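PDB 2WBM: ribosome maturation protein SDO1 homolog from Methanothermobacter thermautotrophicus, which probably takes part in ribosome maturation and binds RNA, as a conformationally flexible archaeal homologue of the Shwachman-Bodian-Diamond syndrome protein. Local coordinates for residues A27-L32 with R38-V43; A49-E54 with V96-L101; V66-R71 with G76-E81; G104-T109 with D158-V163. All coordinates share one frame; numbering follows the deposited sequence. Where two conformers were deposited one is given.

Contact 1: residues A27-L32 with R38-V43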
loop_
_atom_site.group_PDB
_atom_site.type_symbol
_atom_site.label_atom_id
_atom_site.label_comp_id
_atom_site.label_asym_id
_atom_site.label_seq_id
_atom_site.Cartn_x
_atom_site.Cartn_y
_atom_site.Cartn_z
ATOM N N ALA A 27 12.647 9.519 -9.328
ATOM C CA ALA A 27 12.229 10.798 -8.760
ATOM C C ALA A 27 11.214 11.449 -9.670
ATOM O O ALA A 27 11.344 11.387 -10.890
ATOM C CB ALA A 27 13.404 11.750 -8.541
ATOM N N VAL A 28 10.220 12.081 -9.055
ATOM C CA VAL A 28 9.200 12.833 -9.778
ATOM C C VAL A 28 9.352 14.285 -9.358
ATOM O O VAL A 28 10.141 14.605 -8.456
ATOM C CB VAL A 28 7.756 12.263 -9.518
ATOM C CG1 VAL A 28 7.693 10.780 -9.906
ATOM C CG2 VAL A 28 7.348 12.444 -8.036
ATOM N N ILE A 29 8.638 15.170 -10.029
ATOM C CA ILE A 29 8.719 16.576 -9.726
ATOM C C ILE A 29 7.482 17.025 -8.964
ATOM O O ILE A 29 6.360 16.682 -9.353
ATOM C CB ILE A 29 8.859 17.358 -11.046
ATOM C CG1 ILE A 29 10.259 17.109 -11.629
ATOM C CG2 ILE A 29 8.584 18.863 -10.822
ATOM C CD1 ILE A 29 10.400 17.538 -13.084
ATOM N N ALA A 30 7.682 17.743 -7.864
ATOM C CA ALA A 30 6.586 18.477 -7.232
ATOM C C ALA A 30 6.754 19.936 -7.631
ATOM O O ALA A 30 7.850 20.502 -7.510
ATOM C CB ALA A 30 6.611 18.309 -5.697
ATOM N N ARG A 31 5.684 20.528 -8.130
ATOM C CA ARG A 31 5.716 21.856 -8.737
ATOM C C ARG A 31 4.703 22.769 -8.055
ATOM O O ARG A 31 3.574 22.358 -7.784
ATOM C CB ARG A 31 5.324 21.726 -10.218
ATOM C CG ARG A 31 5.160 23.050 -10.937
ATOM C CD ARG A 31 4.687 22.825 -12.336
ATOM N NE ARG A 31 5.727 22.234 -13.182
ATOM C CZ ARG A 31 5.510 21.695 -14.383
ATOM N NH1 ARG A 31 4.285 21.663 -14.927
ATOM N NH2 ARG A 31 6.537 21.210 -15.075
ATOM N N LEU A 32 5.101 24.011 -7.794
ATOM C CA LEU A 32 4.176 25.021 -7.342
ATOM C C LEU A 32 4.387 26.277 -8.183
ATOM O O LEU A 32 5.533 26.719 -8.343
ATOM C CB LEU A 32 4.420 25.321 -5.862
ATOM C CG LEU A 32 3.500 26.393 -5.253
ATOM C CD1 LEU A 32 2.042 25.994 -5.341
ATOM C CD2 LEU A 32 3.889 26.614 -3.783
ATOM N N ARG A 38 7.261 29.015 -11.849
ATOM C CA ARG A 38 7.373 27.676 -11.269
ATOM C C ARG A 38 8.557 27.485 -10.323
ATOM O O ARG A 38 9.652 28.004 -10.544
ATOM C CB ARG A 38 7.481 26.613 -12.354
ATOM C CG ARG A 38 6.243 26.489 -13.187
ATOM C CD ARG A 38 6.465 25.535 -14.308
ATOM N NE ARG A 38 5.291 25.496 -15.165
ATOM C CZ ARG A 38 5.185 24.759 -16.264
ATOM N NH1 ARG A 38 6.193 23.985 -16.651
ATOM N NH2 ARG A 38 4.074 24.807 -16.978
ATOM N N PHE A 39 8.284 26.749 -9.263
ATOM C CA PHE A 39 9.255 26.285 -8.287
ATOM C C PHE A 39 9.039 24.787 -8.195
ATOM O O PHE A 39 7.894 24.310 -8.033
ATOM C CB PHE A 39 9.010 26.935 -6.921
ATOM C CG PHE A 39 9.205 28.431 -6.904
ATOM C CD1 PHE A 39 10.432 28.983 -6.522
ATOM C CD2 PHE A 39 8.154 29.290 -7.248
ATOM C CE1 PHE A 39 10.615 30.362 -6.479
ATOM C CE2 PHE A 39 8.317 30.672 -7.237
ATOM C CZ PHE A 39 9.554 31.229 -6.835
ATOM N N GLU A 40 10.123 24.033 -8.333
ATOM C CA GLU A 40 10.043 22.584 -8.467
ATOM C C GLU A 40 11.093 21.925 -7.603
ATOM O O GLU A 40 12.206 22.453 -7.450
ATOM C CB GLU A 40 10.273 22.151 -9.908
ATOM C CG GLU A 40 9.159 22.672 -10.857
ATOM C CD GLU A 40 9.326 22.288 -12.301
ATOM O OE1 GLU A 40 10.329 21.624 -12.673
ATOM O OE2 GLU A 40 8.426 22.670 -13.086
ATOM N N VAL A 41 10.739 20.758 -7.076
ATOM C CA VAL A 41 11.701 19.917 -6.356
ATOM C C VAL A 41 11.633 18.486 -6.863
ATOM O O VAL A 41 10.607 18.064 -7.395
ATOM C CB VAL A 41 11.465 19.956 -4.808
ATOM C CG1 VAL A 41 11.916 21.310 -4.246
ATOM C CG2 VAL A 41 9.976 19.647 -4.437
ATOM N N LEU A 42 12.741 17.760 -6.728
ATOM C CA LEU A 42 12.829 16.372 -7.163
ATOM C C LEU A 42 12.625 15.512 -5.935
ATOM O O LEU A 42 13.352 15.668 -4.942
ATOM C CB LEU A 42 14.200 16.086 -7.776
ATOM C CG LEU A 42 14.379 16.719 -9.160
ATOM C CD1 LEU A 42 15.855 16.687 -9.595
ATOM C CD2 LEU A 42 13.506 15.948 -10.148
ATOM N N VAL A 43 11.630 14.633 -5.994
ATOM C CA VAL A 43 11.187 13.896 -4.809
ATOM C C VAL A 43 10.920 12.409 -5.054
ATOM O O VAL A 43 10.589 11.980 -6.162
ATOM C CB VAL A 43 9.899 14.539 -4.152
ATOM C CG1 VAL A 43 10.168 15.967 -3.658
ATOM C CG2 VAL A 43 8.697 14.506 -5.116
#
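Arg31 sends CG anti to its own backbone N (chi1 173°) and bends at chi3 (-71°), while Glu40 runs extended beyond CG, so guanidinium and carboxylate come side by side, both side chains pointing the same way. Arg31 NE donates to Glu40 OE2 at 2.7 Å in a salt bridge, approaching from above the carboxylate plane; a weak bond from Arg31 NH2 reaches the same oxygen. Arg38 lays its guanidinium flat on that of Arg31, with centres 3.6 Å apart and planes at 17°. Two like charges thus stack, and carboxylates probably make this tolerable: Glu40 holds Arg31, and Glu33 pairs with Arg38 NE. Glu40 OE1 in turn accepts from the backbone N of Ala73. Next along this face, Ile29 CG1 meets Leu42 CD2 at 3.8 Å. The other face carries Val28, Ala30, Leu32, Phe39, Val41 and Val43, and Ala30 CB rests 3.8 Å from Val41 CG2 against helix 93-103. Paired backbone bonds join Val28 with Val43, Ala30 with Val41 and Leu32 with Phe39, among them Leu32 N to Phe39 O at 2.8 Å. This is an antiparallel beta hairpin, the first two strands of the three-stranded sheet of the SBDS N-terminal domain.

Contact 2: residues A49-E54 with V96-L101; sequences AEFRRE and VTPVIL
This is a small, partly buried helix-to-helix contact inside the SBDS N-terminal domain, where the end of helix 45-52 meets helix 93-103 through an apolar patch and one arginine. Phe51 and Leu101 carry the apolar part. Phe51 turns its ring away from the backbone N (chi1 -171°) and across to the other helix, where its CD2 comes within 3.6 Å of Leu101 CD1, the two side chains crossing at about a right angle. The far end of the same ring reaches Pro98, with Phe51 CZ 4.0 Å from Pro98 CB. Val63 of helix 60-63 touches both Phe51 and Leu101, so the patch has a third helix against it.

Beside it, Arg52 runs extended from CG to NE and donates from NE to Leu101 O at 2.9 Å. The donor lies in the carbonyl plane, although the N-H...O angle is a bent 141° and the oxygen sits 26° out of the guanidinium plane. A second link goes through a water, which accepts from Arg52 NH2 at 2.8 Å and can donate to Ile100 O at 2.9 Å, though other acceptors compete for its protons.

One side chain therefore serves two successive carbonyls of helix 93-103 close to its C-terminal end. Its positive charge would lie near the negative end of the helix dipole, which probably favours the pairing.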
loop_
_atom_site.group_PDB
_atom_site.type_symbol
_atom_site.label_atom_id
_atom_site.label_comp_id
_atom_site.label_asym_id
_atom_site.label_seq_id
_atom_site.Cartn_x
_atom_site.Cartn_y
_atom_site.Cartn_z
ATOM N N ALA A 49 4.012 11.090 -1.578
ATOM C CA ALA A 49 2.600 10.767 -1.381
ATOM C C ALA A 49 2.266 10.622 0.106
ATOM O O ALA A 49 1.215 11.086 0.563
ATOM C CB ALA A 49 2.209 9.502 -2.155
ATOM N N GLU A 50 3.163 9.977 0.853
ATOM C CA GLU A 50 2.986 9.786 2.298
ATOM C C GLU A 50 3.018 11.117 3.042
ATOM O O GLU A 50 2.221 11.333 3.966
ATOM C CB GLU A 50 4.061 8.853 2.885
ATOM C CG GLU A 50 3.877 7.367 2.597
ATOM C CD GLU A 50 2.566 6.793 3.128
ATOM O OE1 GLU A 50 2.067 7.245 4.189
ATOM O OE2 GLU A 50 2.042 5.859 2.485
ATOM N N PHE A 51 3.950 11.985 2.640
ATOM C CA PHE A 51 4.120 13.313 3.239
ATOM C C PHE A 51 2.848 14.146 3.125
ATOM O O PHE A 51 2.503 14.882 4.053
ATOM C CB PHE A 51 5.284 14.055 2.584
ATOM C CG PHE A 51 5.670 15.334 3.288
ATOM C CD1 PHE A 51 6.565 15.310 4.355
ATOM C CD2 PHE A 51 5.137 16.557 2.883
ATOM C CE1 PHE A 51 6.933 16.493 5.008
ATOM C CE2 PHE A 51 5.502 17.747 3.526
ATOM C CZ PHE A 51 6.403 17.711 4.587
ATOM N N ARG A 52 2.155 14.008 1.991
ATOM C CA ARG A 52 0.889 14.698 1.752
ATOM C C ARG A 52 -0.269 14.241 2.643
ATOM O O ARG A 52 -1.247 14.969 2.802
ATOM C CB ARG A 52 0.483 14.559 0.290
ATOM C CG ARG A 52 1.311 15.354 -0.661
ATOM C CD ARG A 52 0.753 15.139 -2.046
ATOM N NE ARG A 52 1.099 16.236 -2.922
ATOM C CZ ARG A 52 0.506 16.491 -4.077
ATOM N NH1 ARG A 52 -0.479 15.718 -4.520
ATOM N NH2 ARG A 52 0.905 17.527 -4.788
ATOM N N ARG A 53 -0.175 13.039 3.212
ATOM C CA ARG A 53 -1.237 12.528 4.083
ATOM C C ARG A 53 -1.264 13.236 5.434
ATOM O O ARG A 53 -0.259 13.782 5.893
ATOM C CB ARG A 53 -1.120 11.012 4.292
ATOM C CG ARG A 53 -1.013 10.218 3.011
ATOM C CD ARG A 53 -0.899 8.737 3.290
ATOM N NE ARG A 53 -2.200 8.079 3.252
ATOM C CZ ARG A 53 -2.382 6.761 3.299
ATOM N NH1 ARG A 53 -1.342 5.936 3.384
ATOM N NH2 ARG A 53 -3.607 6.266 3.253
ATOM N N GLU A 54 -2.439 13.228 6.050
ATOM C CA GLU A 54 -2.633 13.733 7.399
ATOM C C GLU A 54 -1.767 12.957 8.379
ATOM O O GLU A 54 -1.699 11.723 8.315
ATOM C CB GLU A 54 -4.104 13.571 7.800
ATOM C CG GLU A 54 -5.081 14.214 6.834
ATOM C CD GLU A 54 -5.345 15.668 7.161
ATOM O OE1 GLU A 54 -6.203 15.932 8.031
ATOM O OE2 GLU A 54 -4.705 16.544 6.544
ATOM N N VAL A 96 10.875 25.556 2.098
ATOM C CA VAL A 96 10.104 25.744 0.870
ATOM C C VAL A 96 9.417 24.441 0.437
ATOM O O VAL A 96 8.254 24.442 0.017
ATOM C CB VAL A 96 10.996 26.303 -0.260
ATOM C CG1 VAL A 96 10.261 26.274 -1.613
ATOM C CG2 VAL A 96 11.445 27.723 0.084
ATOM N N THR A 97 10.154 23.338 0.522
ATOM C CA THR A 97 9.670 22.054 0.006
ATOM C C THR A 97 8.313 21.581 0.586
ATOM O O THR A 97 7.459 21.117 -0.185
ATOM C CB THR A 97 10.760 20.964 0.126
ATOM O OG1 THR A 97 11.849 21.300 -0.737
ATOM C CG2 THR A 97 10.207 19.596 -0.244
ATOM N N PRO A 98 8.098 21.694 1.916
ATOM C CA PRO A 98 6.785 21.271 2.451
ATOM C C PRO A 98 5.630 22.052 1.843
ATOM O O PRO A 98 4.547 21.484 1.658
ATOM C CB PRO A 98 6.887 21.587 3.945
ATOM C CG PRO A 98 8.349 21.528 4.244
ATOM C CD PRO A 98 9.031 22.046 3.008
ATOM N N VAL A 99 5.854 23.328 1.521
ATOM C CA VAL A 99 4.812 24.145 0.867
ATOM C C VAL A 99 4.557 23.641 -0.564
ATOM O O VAL A 99 3.399 23.479 -0.983
ATOM C CB VAL A 99 5.157 25.655 0.865
ATOM C CG1 VAL A 99 3.996 26.464 0.279
ATOM C CG2 VAL A 99 5.452 26.125 2.304
ATOM N N ILE A 100 5.629 23.357 -1.292
ATOM C CA ILE A 100 5.479 22.832 -2.652
ATOM C C ILE A 100 4.740 21.488 -2.606
ATOM O O ILE A 100 3.799 21.257 -3.378
ATOM C CB ILE A 100 6.812 22.708 -3.395
ATOM C CG1 ILE A 100 7.443 24.093 -3.585
ATOM C CG2 ILE A 100 6.592 22.035 -4.757
ATOM C CD1 ILE A 100 8.812 24.059 -4.276
ATOM N N LEU A 101 5.141 20.614 -1.686
ATOM C CA LEU A 101 4.478 19.305 -1.555
ATOM C C LEU A 101 2.998 19.390 -1.182
ATOM O O LEU A 101 2.146 18.640 -1.706
ATOM C CB LEU A 101 5.228 18.423 -0.549
ATOM C CG LEU A 101 6.583 17.888 -1.030
ATOM C CD1 LEU A 101 7.343 17.278 0.130
ATOM C CD2 LEU A 101 6.397 16.860 -2.162
HETATM O O HOH W 1 3.336 18.884 -4.956
#

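Contact 3: residues V66-R71 with G76-E81; sequences VQEVFR and GDKASE
The Phe70 ring has Asp77 O and the carbonyl carbon of Gly76 at its edge, near the ring plane, and Lys78 CG approaches it obliquely, 3.7 Å from Phe70 CD1. The Val66 CG2 methyl also lies at the edge. Phe70 and Lys78 run side by side, pointing the same way, so the aliphatic part of the lysine follows the ring. The other flat groups, the Arg71 guanidinium and the Asp77 carboxylate, stand with their planes 79° apart. Arg71, bent at chi3 (86°), brings NH1 to 3.4 Å from Asp77 OD2, a long salt bridge that belongs to one of two deposited Asp77 conformers and is therefore less sure.

Two backbone bonds flank the Phe70-Lys78 pair, a non-hydrogen-bonded antiparallel bridge. Ala79 N gives a nearly straight bond to Val69 O at 3.0 Å (170°), whereas Arg71 N meets Asp77 O at 2.7 Å with a more bent geometry. On the buried side, Val69 CG1 packs against Ala79 CB, with Met84 of helix 81-88 touching both residues. Gly76 and Asp77 form a G1 beta bulge.

Chemically, the two backbone bonds are the firm part of the link between the segments; the Arg71-Asp77 pair, long and seen in one conformer, can add little that is certain.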
loop_
_atom_site.group_PDB
_atom_site.type_symbol
_atom_site.label_atom_id
_atom_site.label_comp_id
_atom_site.label_asym_id
_atom_site.label_seq_id
_atom_site.Cartn_x
_atom_site.Cartn_y
_atom_site.Cartn_z
ATOM N N VAL A 66 17.442 15.770 -3.837
ATOM C CA VAL A 66 18.508 16.752 -3.555
ATOM C C VAL A 66 17.838 17.932 -2.864
ATOM O O VAL A 66 16.671 18.236 -3.132
ATOM C CB VAL A 66 19.246 17.257 -4.851
ATOM C CG1 VAL A 66 20.100 16.150 -5.459
ATOM C CG2 VAL A 66 18.242 17.807 -5.884
ATOM N N GLN A 67 18.562 18.603 -1.973
ATOM C CA GLN A 67 17.973 19.742 -1.259
ATOM C C GLN A 67 18.161 21.024 -2.058
ATOM O O GLN A 67 18.911 21.907 -1.651
ATOM C CB GLN A 67 18.579 19.876 0.147
ATOM C CG GLN A 67 18.371 18.641 1.006
ATOM C CD GLN A 67 18.891 18.822 2.428
ATOM O OE1 GLN A 67 19.442 19.866 2.772
ATOM N NE2 GLN A 67 18.748 17.786 3.247
ATOM N N GLU A 68 17.497 21.101 -3.210
ATOM C CA GLU A 68 17.629 22.262 -4.102
ATOM C C GLU A 68 16.251 22.580 -4.636
ATOM O O GLU A 68 15.454 21.667 -4.894
ATOM C CB GLU A 68 18.551 21.970 -5.285
ATOM C CG GLU A 68 19.954 21.621 -4.898
ATOM C CD GLU A 68 20.815 21.344 -6.117
ATOM O OE1 GLU A 68 20.514 20.356 -6.814
ATOM O OE2 GLU A 68 21.779 22.094 -6.359
ATOM N N VAL A 69 15.968 23.866 -4.786
ATOM C CA VAL A 69 14.695 24.297 -5.361
ATOM C C VAL A 69 14.989 24.785 -6.776
ATOM O O VAL A 69 15.849 25.657 -7.003
ATOM C CB VAL A 69 14.007 25.390 -4.515
ATOM C CG1 VAL A 69 12.690 25.820 -5.189
ATOM C CG2 VAL A 69 13.735 24.880 -3.072
ATOM N N PHE A 70 14.288 24.192 -7.740
ATOM C CA PHE A 70 14.500 24.516 -9.140
ATOM C C PHE A 70 13.431 25.466 -9.672
ATOM O O PHE A 70 12.303 25.491 -9.190
ATOM C CB PHE A 70 14.457 23.227 -9.986
ATOM C CG PHE A 70 15.570 22.252 -9.664
ATOM C CD1 PHE A 70 16.755 22.297 -10.376
ATOM C CD2 PHE A 70 15.418 21.308 -8.625
ATOM C CE1 PHE A 70 17.814 21.392 -10.086
ATOM C CE2 PHE A 70 16.476 20.417 -8.303
ATOM C CZ PHE A 70 17.660 20.455 -9.050
ATOM N N ARG A 71 13.795 26.213 -10.705
ATOM C CA ARG A 71 12.799 26.862 -11.550
ATOM C C ARG A 71 12.253 25.809 -12.505
ATOM O O ARG A 71 11.055 25.774 -12.784
ATOM C CB ARG A 71 13.436 27.992 -12.341
ATOM C CG ARG A 71 13.978 29.094 -11.414
ATOM C CD ARG A 71 14.646 30.166 -12.224
ATOM N NE ARG A 71 13.683 31.177 -12.685
ATOM C CZ ARG A 71 13.904 32.034 -13.677
ATOM N NH1 ARG A 71 15.030 31.983 -14.374
ATOM N NH2 ARG A 71 12.977 32.924 -13.993
ATOM N N GLY A 76 17.252 21.884 -15.070
ATOM C CA GLY A 76 18.305 22.124 -14.081
ATOM C C GLY A 76 18.539 23.578 -13.723
ATOM O O GLY A 76 19.535 23.910 -13.069
ATOM N N ASP A 77 17.654 24.462 -14.179
ATOM C CA ASP A 77 17.662 25.878 -13.818
ATOM C C ASP A 77 17.174 26.050 -12.367
ATOM O O ASP A 77 16.079 25.593 -12.036
ATOM C CB ASP A 77 16.744 26.599 -14.825
ATOM C CG ASP A 77 16.642 28.071 -14.587
ATOM O OD1 ASP A 77 17.531 28.628 -13.911
ATOM O OD2 ASP A 77 15.674 28.677 -15.116
ATOM N N LYS A 78 17.960 26.699 -11.499
ATOM C CA LYS A 78 17.597 26.778 -10.094
ATOM C C LYS A 78 17.109 28.136 -9.642
ATOM O O LYS A 78 17.474 29.167 -10.214
ATOM C CB LYS A 78 18.780 26.356 -9.205
ATOM C CG LYS A 78 19.133 24.894 -9.312
ATOM C CD LYS A 78 20.632 24.786 -9.045
ATOM C CE LYS A 78 21.001 23.381 -8.798
ATOM N NZ LYS A 78 22.395 23.184 -9.182
ATOM N N ALA A 79 16.264 28.123 -8.621
ATOM C CA ALA A 79 15.624 29.341 -8.144
ATOM C C ALA A 79 16.571 30.243 -7.370
ATOM O O ALA A 79 17.443 29.767 -6.633
ATOM C CB ALA A 79 14.391 29.008 -7.297
ATOM N N SER A 80 16.377 31.549 -7.525
ATOM C CA SER A 80 17.144 32.523 -6.754
ATOM C C SER A 80 16.637 32.571 -5.318
ATOM O O SER A 80 15.452 32.363 -5.024
ATOM C CB SER A 80 17.068 33.922 -7.378
ATOM O OG SER A 80 15.815 34.543 -7.140
ATOM N N GLU A 81 17.540 32.888 -4.412
ATOM C CA GLU A 81 17.126 33.067 -3.042
ATOM C C GLU A 81 16.110 34.220 -2.929
ATOM O O GLU A 81 15.139 34.113 -2.180
ATOM C CB GLU A 81 18.369 33.156 -2.149
ATOM C CG GLU A 81 19.063 31.758 -2.215
ATOM C CD GLU A 81 20.262 31.562 -1.322
ATOM O OE1 GLU A 81 20.782 32.548 -0.739
ATOM O OE2 GLU A 81 20.688 30.388 -1.219
HETATM O O HOH W 2 17.692 31.092 -13.883
#

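Contact 4: residues G104-T109 with D158-V163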
loop_
_atom_site.group_PDB
_atom_site.type_symbol
_atom_site.label_atom_id
_atom_site.label_comp_id
_atom_site.label_asym_id
_atom_site.label_seq_id
_atom_site.Cartn_x
_atom_site.Cartn_y
_atom_site.Cartn_z
ATOM N N GLY A 104 1.188 22.152 -4.054
ATOM C CA GLY A 104 1.534 22.031 -5.473
ATOM C C GLY A 104 1.012 20.779 -6.144
ATOM O O GLY A 104 0.106 20.103 -5.625
ATOM N N THR A 105 1.564 20.501 -7.325
ATOM C CA THR A 105 1.136 19.370 -8.155
ATOM C C THR A 105 2.304 18.406 -8.303
ATOM O O THR A 105 3.426 18.730 -7.925
ATOM C CB THR A 105 0.715 19.840 -9.560
ATOM O OG1 THR A 105 1.796 20.576 -10.167
ATOM C CG2 THR A 105 -0.541 20.712 -9.484
ATOM N N ILE A 106 2.023 17.226 -8.853
ATOM C CA ILE A 106 3.054 16.231 -9.135
ATOM C C ILE A 106 3.139 16.063 -10.648
ATOM O O ILE A 106 2.119 15.908 -11.323
ATOM C CB ILE A 106 2.710 14.864 -8.491
ATOM C CG1 ILE A 106 2.673 14.975 -6.957
ATOM C CG2 ILE A 106 3.693 13.780 -8.958
ATOM C CD1 ILE A 106 4.006 15.280 -6.292
ATOM N N GLN A 107 4.359 16.125 -11.172
ATOM C CA GLN A 107 4.582 16.003 -12.607
ATOM C C GLN A 107 5.328 14.706 -12.880
ATOM O O GLN A 107 6.399 14.457 -12.274
ATOM C CB GLN A 107 5.390 17.215 -13.105
ATOM C CG GLN A 107 4.782 18.572 -12.697
ATOM C CD GLN A 107 3.376 18.796 -13.254
ATOM O OE1 GLN A 107 2.495 19.311 -12.557
ATOM N NE2 GLN A 107 3.156 18.397 -14.506
ATOM N N LEU A 108 4.750 13.902 -13.765
ATOM C CA LEU A 108 5.268 12.596 -14.149
ATOM C C LEU A 108 5.634 12.586 -15.612
ATOM O O LEU A 108 4.978 13.245 -16.421
ATOM C CB LEU A 108 4.205 11.512 -13.930
ATOM C CG LEU A 108 3.577 11.441 -12.536
ATOM C CD1 LEU A 108 2.550 10.343 -12.484
ATOM C CD2 LEU A 108 4.640 11.261 -11.440
ATOM N N THR A 109 6.633 11.781 -15.972
ATOM C CA THR A 109 6.901 11.516 -17.400
ATOM C C THR A 109 5.870 10.488 -17.869
ATOM O O THR A 109 5.182 9.872 -17.038
ATOM C CB THR A 109 8.310 10.945 -17.610
ATOM O OG1 THR A 109 8.382 9.632 -17.043
ATOM C CG2 THR A 109 9.371 11.839 -16.944
ATOM N N ASP A 158 -5.022 5.706 -10.124
ATOM C CA ASP A 158 -4.153 6.889 -10.126
ATOM C C ASP A 158 -2.698 6.461 -10.018
ATOM O O ASP A 158 -2.376 5.554 -9.249
ATOM C CB ASP A 158 -4.495 7.793 -8.947
ATOM C CG ASP A 158 -3.862 9.158 -9.069
ATOM O OD1 ASP A 158 -4.417 9.973 -9.829
ATOM O OD2 ASP A 158 -2.806 9.406 -8.438
ATOM N N PRO A 159 -1.790 7.137 -10.755
ATOM C CA PRO A 159 -0.367 6.810 -10.633
ATOM C C PRO A 159 0.249 7.180 -9.267
ATOM O O PRO A 159 1.219 6.547 -8.842
ATOM C CB PRO A 159 0.278 7.675 -11.730
ATOM C CG PRO A 159 -0.699 8.833 -11.906
ATOM C CD PRO A 159 -2.035 8.160 -11.793
ATOM N N PHE A 160 -0.306 8.186 -8.586
ATOM C CA PHE A 160 0.396 8.806 -7.455
ATOM C C PHE A 160 -0.208 8.526 -6.078
ATOM O O PHE A 160 0.530 8.280 -5.114
ATOM C CB PHE A 160 0.534 10.321 -7.678
ATOM C CG PHE A 160 1.277 11.042 -6.574
ATOM C CD1 PHE A 160 2.666 10.943 -6.468
ATOM C CD2 PHE A 160 0.587 11.815 -5.636
ATOM C CE1 PHE A 160 3.360 11.593 -5.445
ATOM C CE2 PHE A 160 1.265 12.476 -4.615
ATOM C CZ PHE A 160 2.666 12.371 -4.520
ATOM N N LYS A 161 -1.533 8.607 -5.975
ATOM C CA LYS A 161 -2.230 8.373 -4.708
ATOM C C LYS A 161 -1.787 7.047 -4.108
ATOM O O LYS A 161 -1.591 6.076 -4.825
ATOM C CB LYS A 161 -3.740 8.344 -4.929
ATOM C CG LYS A 161 -4.332 9.688 -5.315
ATOM C CD LYS A 161 -5.837 9.593 -5.421
ATOM C CE LYS A 161 -6.429 10.862 -6.013
ATOM N NZ LYS A 161 -7.883 10.665 -6.266
ATOM N N THR A 162 -1.619 7.010 -2.791
ATOM C CA THR A 162 -1.159 5.776 -2.142
ATOM C C THR A 162 -2.107 4.599 -2.399
ATOM O O THR A 162 -3.324 4.773 -2.571
ATOM C CB THR A 162 -0.976 5.955 -0.642
ATOM O OG1 THR A 162 -2.243 6.246 -0.041
ATOM C CG2 THR A 162 0.021 7.100 -0.341
ATOM N N VAL A 163 -1.538 3.402 -2.442
ATOM C CA VAL A 163 -2.345 2.181 -2.552
ATOM C C VAL A 163 -3.429 2.135 -1.463
ATOM O O VAL A 163 -4.584 1.831 -1.759
ATOM C CB VAL A 163 -1.458 0.912 -2.527
ATOM C CG1 VAL A 163 -2.306 -0.342 -2.393
ATOM C CG2 VAL A 163 -0.629 0.843 -3.789
#
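Ile106 and Phe160 make the tight part of this contact, which sets the last strand of the three-stranded N-terminal sheet, strand 105-107, against the loop that leads into helix 163-174 of SBDS domain II. Ile106 CG1 stands over the face of the Phe160 ring, 3.6 Å from its centroid and 14° off the normal, a CH-pi contact. The two side chains cross at about a right angle, and Ile106 CD1 hangs beyond the rim near Phe160 CZ, 3.7 Å from it. Phe160 gets there with a trans first torsion (chi1 -179°), which swings the ring out to the strand. Ala49 and Arg52 of helix 45-52 touch the aromatic group as well.

The rest is looser. Farther along there is one small apolar touch, where Leu108 CD1 meets Pro159 CB at 3.6 Å and Met116 of helix 110-131 packs on both residues. No hydrogen bond joins the two segments; on the exposed side of the strand, Thr105 OG1 donates within its own segment, to Gln107 OE1 at 2.8 Å.

Within the loop, Asp158 forms an Asx turn that probably helps hold its shape: Asp158 OD2 takes Phe160 N at 2.8 Å from above the carboxylate plane, while Lys161 N reaches the anti side of that same OD2 at 2.9 Å.

How the contacts relate
From the N terminus, contact 1 comes first and closes the short turn between strands 28-34 and 37-43. Contact 2 then opens on helix 45-52 and closes a long loop on helix 93-103; contact 3, a tight local loop, falls wholly within that span. Contact 4 follows in series and joins strand 105-107 to the loop at 158-163, reaching from the N-terminal domain to domain II. The hairpin touches all three other contacts: Glu40 O probably bonds Phe70 N of contact 3, Ile29 O probably bonds Gln107 N of contact 4, and Ile100 of contact 2 packs on Ala30. Arg52 and Ala49 of contact 2 meet Phe160 of contact 4, whereas contacts 3 and 4 do not touch.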